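Local coordinates for protein UTP-glucose-1-phosphate uridylyltransferase 2 (Trypanosoma brucei, PDB 3GUE) that probably catalyses the reversible formation of UDP-glucose and diphosphate from glucose 1-phosphate and UTP, and binds UDP-glucose, at residues 53-58 / 298-303; 257-262 / 274-279; 324-329 / 353-358. All coordinates share one frame; numbering follows the deposited sequence.

Contact 1 of 3, residues 53-58 / 298-303. Unlike the reference sequence in segment 53-58: Ser53 (reference Phe). With UPG (uridine-5'-diphosphate-glucose), chain C.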
# COMPACT_ATOMS: atom_id res chain seq x y z
N SER A 53 -10.84 -1.17 20.96
CA SER A 53 -10.19 -0.36 21.97
C SER A 53 -8.87 0.11 21.36
O SER A 53 -8.30 -0.61 20.54
CB SER A 53 -9.90 -1.20 23.19
OG SER A 53 -11.12 -1.50 23.84
N PRO A 54 -8.40 1.31 21.73
CA PRO A 54 -7.10 1.77 21.21
C PRO A 54 -5.88 1.01 21.76
O PRO A 54 -5.87 0.57 22.90
CB PRO A 54 -7.06 3.24 21.63
CG PRO A 54 -7.96 3.33 22.81
CD PRO A 54 -9.03 2.31 22.61
N VAL A 55 -4.87 0.85 20.91
CA VAL A 55 -3.55 0.38 21.33
C VAL A 55 -2.74 1.55 21.91
O VAL A 55 -2.29 2.44 21.17
CB VAL A 55 -2.77 -0.27 20.15
CG1 VAL A 55 -1.38 -0.72 20.61
CG2 VAL A 55 -3.53 -1.42 19.57
N GLU A 56 -2.51 1.50 23.21
CA GLU A 56 -1.93 2.60 23.98
C GLU A 56 -0.41 2.58 24.03
O GLU A 56 0.24 3.62 24.24
CB GLU A 56 -2.51 2.60 25.40
CG GLU A 56 -1.99 1.49 26.34
CD GLU A 56 -2.81 0.19 26.35
OE1 GLU A 56 -3.33 -0.26 25.29
OE2 GLU A 56 -2.91 -0.40 27.46
N SER A 57 0.16 1.39 23.84
CA SER A 57 1.60 1.25 23.91
C SER A 57 2.05 0.11 23.01
O SER A 57 1.25 -0.80 22.73
CB SER A 57 2.07 1.08 25.36
OG SER A 57 1.72 -0.18 25.87
N LEU A 58 3.30 0.22 22.52
CA LEU A 58 3.99 -0.83 21.76
C LEU A 58 5.52 -0.79 21.92
O LEU A 58 6.09 0.26 22.18
CB LEU A 58 3.66 -0.73 20.26
CG LEU A 58 2.31 -1.13 19.67
CD1 LEU A 58 2.27 -0.73 18.18
CD2 LEU A 58 2.04 -2.63 19.83
N HIS A 298 -5.76 6.65 17.90
CA HIS A 298 -5.31 5.56 17.08
C HIS A 298 -3.99 5.98 16.43
O HIS A 298 -3.95 6.38 15.27
CB HIS A 298 -6.39 5.20 16.05
CG HIS A 298 -7.68 4.79 16.69
ND1 HIS A 298 -7.80 3.64 17.44
CD2 HIS A 298 -8.89 5.39 16.71
CE1 HIS A 298 -9.05 3.53 17.86
NE2 HIS A 298 -9.73 4.58 17.44
N CYS A 299 -2.93 5.89 17.24
CA CYS A 299 -1.60 6.46 16.99
C CYS A 299 -0.57 5.52 16.38
O CYS A 299 0.56 5.94 16.07
CB CYS A 299 -1.02 6.99 18.31
SG CYS A 299 -1.00 5.80 19.68
N PHE A 300 -0.94 4.25 16.23
CA PHE A 300 -0.05 3.27 15.61
C PHE A 300 -0.52 2.85 14.22
O PHE A 300 -1.50 2.13 14.05
CB PHE A 300 0.18 2.07 16.54
CG PHE A 300 0.80 2.45 17.86
CD1 PHE A 300 2.07 3.02 17.90
CD2 PHE A 300 0.12 2.24 19.04
CE1 PHE A 300 2.64 3.39 19.12
CE2 PHE A 300 0.70 2.57 20.29
CZ PHE A 300 1.95 3.15 20.32
N PHE A 301 0.20 3.35 13.21
CA PHE A 301 -0.23 3.24 11.81
C PHE A 301 0.61 2.19 11.10
O PHE A 301 1.83 2.27 11.09
CB PHE A 301 -0.08 4.62 11.11
CG PHE A 301 -1.00 4.83 9.93
CD1 PHE A 301 -2.35 5.12 10.12
CD2 PHE A 301 -0.50 4.79 8.64
CE1 PHE A 301 -3.18 5.33 9.03
CE2 PHE A 301 -1.33 5.00 7.55
CZ PHE A 301 -2.66 5.27 7.73
N ASN A 302 -0.06 1.21 10.50
CA ASN A 302 0.59 0.18 9.71
C ASN A 302 1.36 0.73 8.49
O ASN A 302 0.78 1.45 7.65
CB ASN A 302 -0.46 -0.86 9.27
CG ASN A 302 0.13 -1.95 8.41
OD1 ASN A 302 1.34 -2.32 8.56
ND2 ASN A 302 -0.71 -2.50 7.50
N THR A 303 2.65 0.41 8.41
CA THR A 303 3.51 0.79 7.29
C THR A 303 3.31 -0.19 6.13
O THR A 303 3.67 0.12 5.00
CB THR A 303 5.00 0.77 7.66
OG1 THR A 303 5.42 -0.58 7.88
CG2 THR A 303 5.35 1.65 8.90
N1 UPG C . -1.74 -4.02 -4.14
C2 UPG C . -1.58 -5.31 -4.69
N3 UPG C . -2.73 -6.05 -4.93
C4 UPG C . -3.99 -5.59 -4.65
C5 UPG C . -4.16 -4.32 -4.08
C6 UPG C . -3.05 -3.53 -3.82
O2 UPG C . -0.49 -5.81 -5.00
O4 UPG C . -4.94 -6.33 -4.91
C1C UPG C . -0.54 -3.18 -3.86
C2C UPG C . -0.49 -1.72 -4.31
O2C UPG C . -0.12 -1.62 -5.69
C3C UPG C . 0.63 -1.20 -3.41
C4C UPG C . 0.35 -1.92 -2.10
O4C UPG C . -0.43 -3.10 -2.43
O3C UPG C . 1.88 -1.65 -3.92
C5C UPG C . -0.49 -1.05 -1.12
O5C UPG C . -1.80 -0.82 -1.55
PA UPG C . -2.50 0.63 -1.36
O1A UPG C . -1.48 1.61 -1.85
O2A UPG C . -3.85 0.66 -1.91
O3A UPG C . -2.55 0.76 0.28
PB UPG C . -3.75 0.28 1.27
O1B UPG C . -4.05 -1.13 0.97
O2B UPG C . -4.85 1.29 1.31
O3B UPG C . -2.98 0.47 2.67
C1' UPG C . -1.82 -0.39 2.97
C2' UPG C . -2.11 -1.19 4.23
C3' UPG C . -2.42 -0.19 5.35
C4' UPG C . -1.19 0.71 5.56
C5' UPG C . -0.82 1.43 4.24
C6' UPG C . 0.55 2.06 4.35
O2' UPG C . -3.24 -2.06 4.05
O3' UPG C . -2.79 -0.91 6.51
O4' UPG C . -1.44 1.66 6.58
O5' UPG C . -0.71 0.52 3.12
O6' UPG C . 0.71 3.02 3.30
O HOH W 1 -5.81 1.98 18.21
O HOH W 2 -3.98 3.41 19.46

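Contact 2 of 3, residues 257-262 / 274-279. With UPG (uridine-5'-diphosphate-glucose), chain C.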
# COMPACT_ATOMS: atom_id res chain seq x y z
N GLY A 257 -4.35 1.76 7.25
CA GLY A 257 -4.89 1.14 8.45
C GLY A 257 -4.17 1.44 9.75
O GLY A 257 -2.96 1.58 9.77
N HIS A 258 -4.93 1.55 10.83
CA HIS A 258 -4.38 1.62 12.18
C HIS A 258 -4.69 0.34 12.95
O HIS A 258 -5.66 -0.37 12.65
CB HIS A 258 -4.90 2.84 12.96
CG HIS A 258 -6.36 2.77 13.30
ND1 HIS A 258 -6.84 2.11 14.41
CD2 HIS A 258 -7.45 3.26 12.65
CE1 HIS A 258 -8.16 2.21 14.45
NE2 HIS A 258 -8.55 2.90 13.40
N LEU A 259 -3.84 0.08 13.94
CA LEU A 259 -4.02 -1.04 14.84
C LEU A 259 -5.00 -0.68 15.93
O LEU A 259 -5.15 0.49 16.30
CB LEU A 259 -2.67 -1.49 15.45
CG LEU A 259 -1.74 -2.22 14.49
CD1 LEU A 259 -0.56 -2.84 15.27
CD2 LEU A 259 -2.44 -3.30 13.69
N ALA A 260 -5.67 -1.71 16.42
CA ALA A 260 -6.56 -1.57 17.56
C ALA A 260 -6.58 -2.93 18.23
O ALA A 260 -5.86 -3.82 17.82
CB ALA A 260 -7.95 -1.16 17.12
N TYR A 261 -7.40 -3.06 19.25
CA TYR A 261 -7.50 -4.25 20.05
C TYR A 261 -8.96 -4.69 20.08
O TYR A 261 -9.87 -3.85 20.05
CB TYR A 261 -7.07 -3.95 21.49
CG TYR A 261 -5.57 -4.07 21.75
CD1 TYR A 261 -4.84 -5.11 21.20
CD2 TYR A 261 -4.91 -3.16 22.60
CE1 TYR A 261 -3.48 -5.24 21.44
CE2 TYR A 261 -3.54 -3.27 22.84
CZ TYR A 261 -2.84 -4.32 22.27
OH TYR A 261 -1.50 -4.45 22.51
N LYS A 262 -9.18 -6.00 20.16
CA LYS A 262 -10.54 -6.55 20.36
C LYS A 262 -10.51 -7.65 21.42
O LYS A 262 -9.54 -8.41 21.50
CB LYS A 262 -11.04 -7.12 19.03
CG LYS A 262 -12.52 -7.35 18.90
CD LYS A 262 -12.80 -8.01 17.55
CE LYS A 262 -12.00 -9.31 17.40
NZ LYS A 262 -11.52 -9.51 16.00
N ARG A 274 -7.18 -10.26 24.75
CA ARG A 274 -6.86 -9.23 23.76
C ARG A 274 -6.24 -9.81 22.50
O ARG A 274 -5.29 -10.59 22.57
CB ARG A 274 -5.86 -8.23 24.34
CG ARG A 274 -6.32 -7.47 25.55
CD ARG A 274 -6.59 -6.01 25.22
NE ARG A 274 -7.86 -5.80 24.53
CZ ARG A 274 -8.62 -4.71 24.66
NH1 ARG A 274 -8.26 -3.73 25.49
NH2 ARG A 274 -9.76 -4.60 23.98
N ARG A 275 -6.75 -9.39 21.34
CA ARG A 275 -6.12 -9.72 20.07
C ARG A 275 -6.02 -8.43 19.26
O ARG A 275 -6.84 -7.52 19.43
CB ARG A 275 -6.90 -10.81 19.31
CG ARG A 275 -7.91 -11.58 20.15
CD ARG A 275 -8.27 -12.95 19.58
NE ARG A 275 -7.33 -14.00 20.00
CZ ARG A 275 -7.69 -15.24 20.35
NH1 ARG A 275 -8.97 -15.60 20.33
NH2 ARG A 275 -6.77 -16.13 20.72
N PHE A 276 -4.98 -8.34 18.44
CA PHE A 276 -4.80 -7.23 17.52
C PHE A 276 -5.89 -7.24 16.46
O PHE A 276 -6.36 -8.31 16.05
CB PHE A 276 -3.46 -7.35 16.80
CG PHE A 276 -2.27 -6.83 17.58
CD1 PHE A 276 -2.25 -5.53 18.08
CD2 PHE A 276 -1.13 -7.61 17.71
CE1 PHE A 276 -1.14 -5.04 18.75
CE2 PHE A 276 -0.03 -7.13 18.38
CZ PHE A 276 -0.04 -5.85 18.89
N VAL A 277 -6.31 -6.05 16.03
CA VAL A 277 -7.12 -5.89 14.83
C VAL A 277 -6.54 -4.77 13.97
O VAL A 277 -5.99 -3.79 14.48
CB VAL A 277 -8.67 -5.67 15.09
CG1 VAL A 277 -9.17 -6.36 16.38
CG2 VAL A 277 -9.05 -4.20 15.08
N LEU A 278 -6.67 -4.92 12.67
CA LEU A 278 -6.27 -3.88 11.73
C LEU A 278 -7.56 -3.28 11.20
O LEU A 278 -8.44 -4.00 10.71
CB LEU A 278 -5.39 -4.48 10.63
CG LEU A 278 -4.92 -3.62 9.45
CD1 LEU A 278 -3.96 -2.54 9.90
CD2 LEU A 278 -4.24 -4.55 8.39
N ARG A 279 -7.75 -1.98 11.39
CA ARG A 279 -8.89 -1.33 10.75
C ARG A 279 -8.43 -0.47 9.57
O ARG A 279 -7.81 0.58 9.78
CB ARG A 279 -9.71 -0.52 11.72
CG ARG A 279 -10.97 0.04 11.07
CD ARG A 279 -11.89 0.72 12.01
NE ARG A 279 -11.27 1.82 12.77
CZ ARG A 279 -11.95 2.60 13.60
NH1 ARG A 279 -13.25 2.41 13.74
NH2 ARG A 279 -11.33 3.56 14.27
N1 UPG C . -1.74 -4.02 -4.14
C2 UPG C . -1.58 -5.31 -4.69
N3 UPG C . -2.73 -6.05 -4.93
C4 UPG C . -3.99 -5.59 -4.65
C5 UPG C . -4.16 -4.32 -4.08
C6 UPG C . -3.05 -3.53 -3.82
O2 UPG C . -0.49 -5.81 -5.00
O4 UPG C . -4.94 -6.33 -4.91
C1C UPG C . -0.54 -3.18 -3.86
C2C UPG C . -0.49 -1.72 -4.31
O2C UPG C . -0.12 -1.62 -5.69
C3C UPG C . 0.63 -1.20 -3.41
C4C UPG C . 0.35 -1.92 -2.10
O4C UPG C . -0.43 -3.10 -2.43
O3C UPG C . 1.88 -1.65 -3.92
C5C UPG C . -0.49 -1.05 -1.12
O5C UPG C . -1.80 -0.82 -1.55
PA UPG C . -2.50 0.63 -1.36
O1A UPG C . -1.48 1.61 -1.85
O2A UPG C . -3.85 0.66 -1.91
O3A UPG C . -2.55 0.76 0.28
PB UPG C . -3.75 0.28 1.27
O1B UPG C . -4.05 -1.13 0.97
O2B UPG C . -4.85 1.29 1.31
O3B UPG C . -2.98 0.47 2.67
C1' UPG C . -1.82 -0.39 2.97
C2' UPG C . -2.11 -1.19 4.23
C3' UPG C . -2.42 -0.19 5.35
C4' UPG C . -1.19 0.71 5.56
C5' UPG C . -0.82 1.43 4.24
C6' UPG C . 0.55 2.06 4.35
O2' UPG C . -3.24 -2.06 4.05
O3' UPG C . -2.79 -0.91 6.51
O4' UPG C . -1.44 1.66 6.58
O5' UPG C . -0.71 0.52 3.12
O6' UPG C . 0.71 3.02 3.30

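Contact 3 of 3, residues 324-329 / 353-358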
# COMPACT_ATOMS: atom_id res chain seq x y z
N LEU A 324 -7.32 -18.98 4.43
CA LEU A 324 -7.18 -18.05 5.57
C LEU A 324 -8.46 -17.25 5.80
O LEU A 324 -9.10 -16.80 4.84
CB LEU A 324 -6.02 -17.06 5.36
CG LEU A 324 -4.60 -17.63 5.30
CD1 LEU A 324 -3.58 -16.52 5.08
CD2 LEU A 324 -4.25 -18.47 6.54
N ARG A 325 -8.81 -17.05 7.07
CA ARG A 325 -10.02 -16.32 7.45
C ARG A 325 -9.74 -14.83 7.54
O ARG A 325 -10.05 -14.22 8.56
CB ARG A 325 -10.54 -16.80 8.83
CG ARG A 325 -10.70 -18.30 8.99
CD ARG A 325 -11.22 -18.69 10.39
NE ARG A 325 -10.15 -19.06 11.32
CZ ARG A 325 -9.53 -18.22 12.15
NH1 ARG A 325 -9.86 -16.94 12.19
NH2 ARG A 325 -8.57 -18.66 12.96
N LEU A 326 -9.14 -14.23 6.51
CA LEU A 326 -8.93 -12.78 6.50
C LEU A 326 -10.29 -12.07 6.40
O LEU A 326 -11.17 -12.53 5.68
CB LEU A 326 -8.02 -12.37 5.33
CG LEU A 326 -6.53 -12.71 5.39
CD1 LEU A 326 -5.87 -12.35 4.07
CD2 LEU A 326 -5.81 -11.97 6.50
N PRO A 327 -10.46 -10.96 7.12
CA PRO A 327 -11.74 -10.24 7.03
C PRO A 327 -11.97 -9.57 5.67
O PRO A 327 -11.08 -8.87 5.14
CB PRO A 327 -11.66 -9.19 8.15
CG PRO A 327 -10.23 -9.03 8.43
CD PRO A 327 -9.52 -10.31 8.04
N VAL A 328 -13.15 -9.81 5.10
CA VAL A 328 -13.46 -9.30 3.78
C VAL A 328 -13.87 -7.84 3.93
O VAL A 328 -14.59 -7.49 4.86
CB VAL A 328 -14.56 -10.10 3.05
CG1 VAL A 328 -15.91 -10.06 3.83
CG2 VAL A 328 -14.72 -9.57 1.62
N MET A 329 -13.36 -6.99 3.03
CA MET A 329 -13.71 -5.58 3.03
C MET A 329 -14.58 -5.39 1.79
O MET A 329 -14.23 -5.85 0.71
CB MET A 329 -12.44 -4.71 2.95
CG MET A 329 -11.33 -5.11 3.93
SD MET A 329 -10.01 -3.88 4.07
CE MET A 329 -9.15 -4.04 2.50
N GLY A 353 -2.21 -7.25 6.14
CA GLY A 353 -1.91 -6.91 7.53
C GLY A 353 -2.88 -7.60 8.47
O GLY A 353 -2.58 -7.78 9.64
N ALA A 354 -4.04 -8.01 7.96
CA ALA A 354 -5.09 -8.62 8.77
C ALA A 354 -4.69 -10.03 9.28
O ALA A 354 -5.34 -10.59 10.18
CB ALA A 354 -6.45 -8.63 7.98
N ALA A 355 -3.63 -10.60 8.71
CA ALA A 355 -3.06 -11.87 9.20
C ALA A 355 -2.38 -11.72 10.56
O ALA A 355 -1.86 -12.68 11.13
CB ALA A 355 -2.06 -12.46 8.18
N ILE A 356 -2.35 -10.49 11.07
CA ILE A 356 -1.73 -10.27 12.38
C ILE A 356 -2.42 -11.05 13.51
O ILE A 356 -1.75 -11.50 14.43
CB ILE A 356 -1.56 -8.76 12.73
CG1 ILE A 356 -0.70 -8.59 14.00
CG2 ILE A 356 -2.93 -8.03 12.79
CD1 ILE A 356 -0.70 -7.16 14.49
N SER A 357 -3.74 -11.26 13.43
CA SER A 357 -4.40 -12.13 14.44
C SER A 357 -4.41 -13.63 14.10
O SER A 357 -4.72 -14.47 14.95
CB SER A 357 -5.83 -11.67 14.73
OG SER A 357 -6.72 -11.98 13.67
N LEU A 358 -4.08 -13.97 12.86
CA LEU A 358 -4.23 -15.35 12.37
C LEU A 358 -3.02 -16.24 12.67
O LEU A 358 -3.15 -17.44 12.90
CB LEU A 358 -4.52 -15.35 10.88
CG LEU A 358 -5.77 -14.61 10.42
CD1 LEU A 358 -5.88 -14.74 8.93
CD2 LEU A 358 -7.02 -15.14 11.11

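Contact 1 of 3, residues 53-58 / 298-303
The ring of Phe300 carries most of this contact. Leu58 lays CD1 over one face, a CH-pi contact 3.8 Å from the centroid of the Phe300 ring and 21° off its normal. Val55 CG1 comes obliquely to Phe300 CD2, 3.7 Å away and on the same side of the ring as Leu58; this methyl stands anti to the backbone N (chi1 178°). The Val55 carbonyl lies at the ring's edge. On the opposite face of Phe300 sits SG of its own neighbour Cys299. No direct hydrogen bond joins the segments, but two waters bridge them. One accepts from Val55 N at 3.1 Å and pairs with His298 ND1 at 2.7 Å, in the imidazole plane. The other donates to Val55 O at 2.6 Å and receives a weak bond from Cys299 N. Glu49 is hydrogen-bonded to His298 NE2, and the rings of His258 and His298 stack. Further along the strand, the backbone O of Asn302 accepts from UPG O4' at 2.5 Å, so short that the exact length is doubtful, and Asn302 ND2 donates to UPG O3'. A flat, apolar phenylalanine thus suits the place between Leu58 and Cys299, water satisfies the buried Val55 backbone, and Asn302 offers the glucose hydroxyls both donor and acceptor.

Contact 2 of 3, residues 257-262 / 274-279
Strands 257-262 and 275-279 run antiparallel, with hydrogen-bonded pairs at His258-Arg279, Ala260-Val277 and Lys262-Arg275; in the middle pair Val277 N donates to Ala260 O at 2.9 Å. The side chains of His258 and Arg279 lie alongside each other, their planes 82° apart. NE and NH2 of Arg279 both donate to His258 NE2, each at 3.0 Å; NE2 lies in the guanidinium plane, while the two nitrogens sit somewhat out of the imidazole plane. With CG of His258 between the backbone N and the carbonyl carbon (chi1 68°), ND1 turns back to donate almost straight (174°) to Leu259 O, which would hold the ring's rotation and is consistent with NE2 as acceptor. Glu49 forms a salt bridge with Arg279 NH2, probably balancing its charge. On the same face, small Ala260 packs its CB 3.8 Å from Val277 CG2. Tyr261 and Phe276 occupy the other face, near parallel but slid apart with centroids 5.3 Å distant. Arg274 lays its guanidinium over Tyr261 CB. Gly257, without a side chain, fits close against Leu278 CD1, and its N donates to UPG O4' at 3.0 Å. Strand 53-54 completes a small three-stranded antiparallel sheet reaching the glucose site of this GT-A-type nucleotidyltransferase.

Contact 3 of 3, residues 324-329 / 353-358
Two connections of the fold meet here. Residues 324-329 lead from helix 310-319 into strand 329-334. The other segment, 353-358, lies in the loop between strands 344-349 and 362-366, and its first four residues belong to a 3-10 turn. Leu326 and Leu358 form the centre, their side chains crossing at about a right angle with Leu326 CD2 3.7 Å from Leu358 CD1. The same CD2 methyl of Leu326 lies over the turn's backbone, 3.4 Å from Ala355 N, and touches Ala354 CB at 3.7 Å. Alanine suits this surface, since its single methyl lets the leucine come down close to the main chain. Beside it, Pro327 brings its ring to the methyl of Ala354, with Pro327 CD 3.5 Å from Ala354 CB. Leu358 divides its branches: CD1 turns to Leu326 and, more loosely, Leu324 CB, while CD2 meets the guanidinium of Arg325, NH1 lying 3.5 Å from it. With CG of Leu358 anti to the carbonyl carbon (chi1 -59°), the fork reaches across to both partners. Arg325 centres an inverse gamma turn, with a weak bond from Leu326 N to Leu324 O. Tyr195 of helix 194-201 covers Leu324, Leu326 and Ala355, and Met316 touches both Leu324 and Leu358. Such apolar contact is loop-to-loop packing, here joining the two connections that flank the antiparallel strands 329-334 and 344-349.

Overall arrangement
Strand 53-54 of contact 1 joins the small antiparallel sheet of contact 2, while 300-303 lies in the large mixed sheet; both contacts reach UDP-glucose, and contact 2 is nested within the chain closed by contact 1. Between them Asn302 N and Gly257 O lie 3.0 Å apart, a probable hydrogen bond near the sugar. Contact 3 follows later in sequence and does not touch UDP-glucose, but Phe276 and Leu278 of contact 2 pack on Ile356 and Gly353. All three are partly buried, yet their chemistry differs: regular backbone pairing with a buried histidine-arginine pair in 257-262/274-279, an aromatic ring with bridging waters in 53-58/298-303, and mostly apolar contacts, with no hydrogen bonds across, in 324-329/353-358.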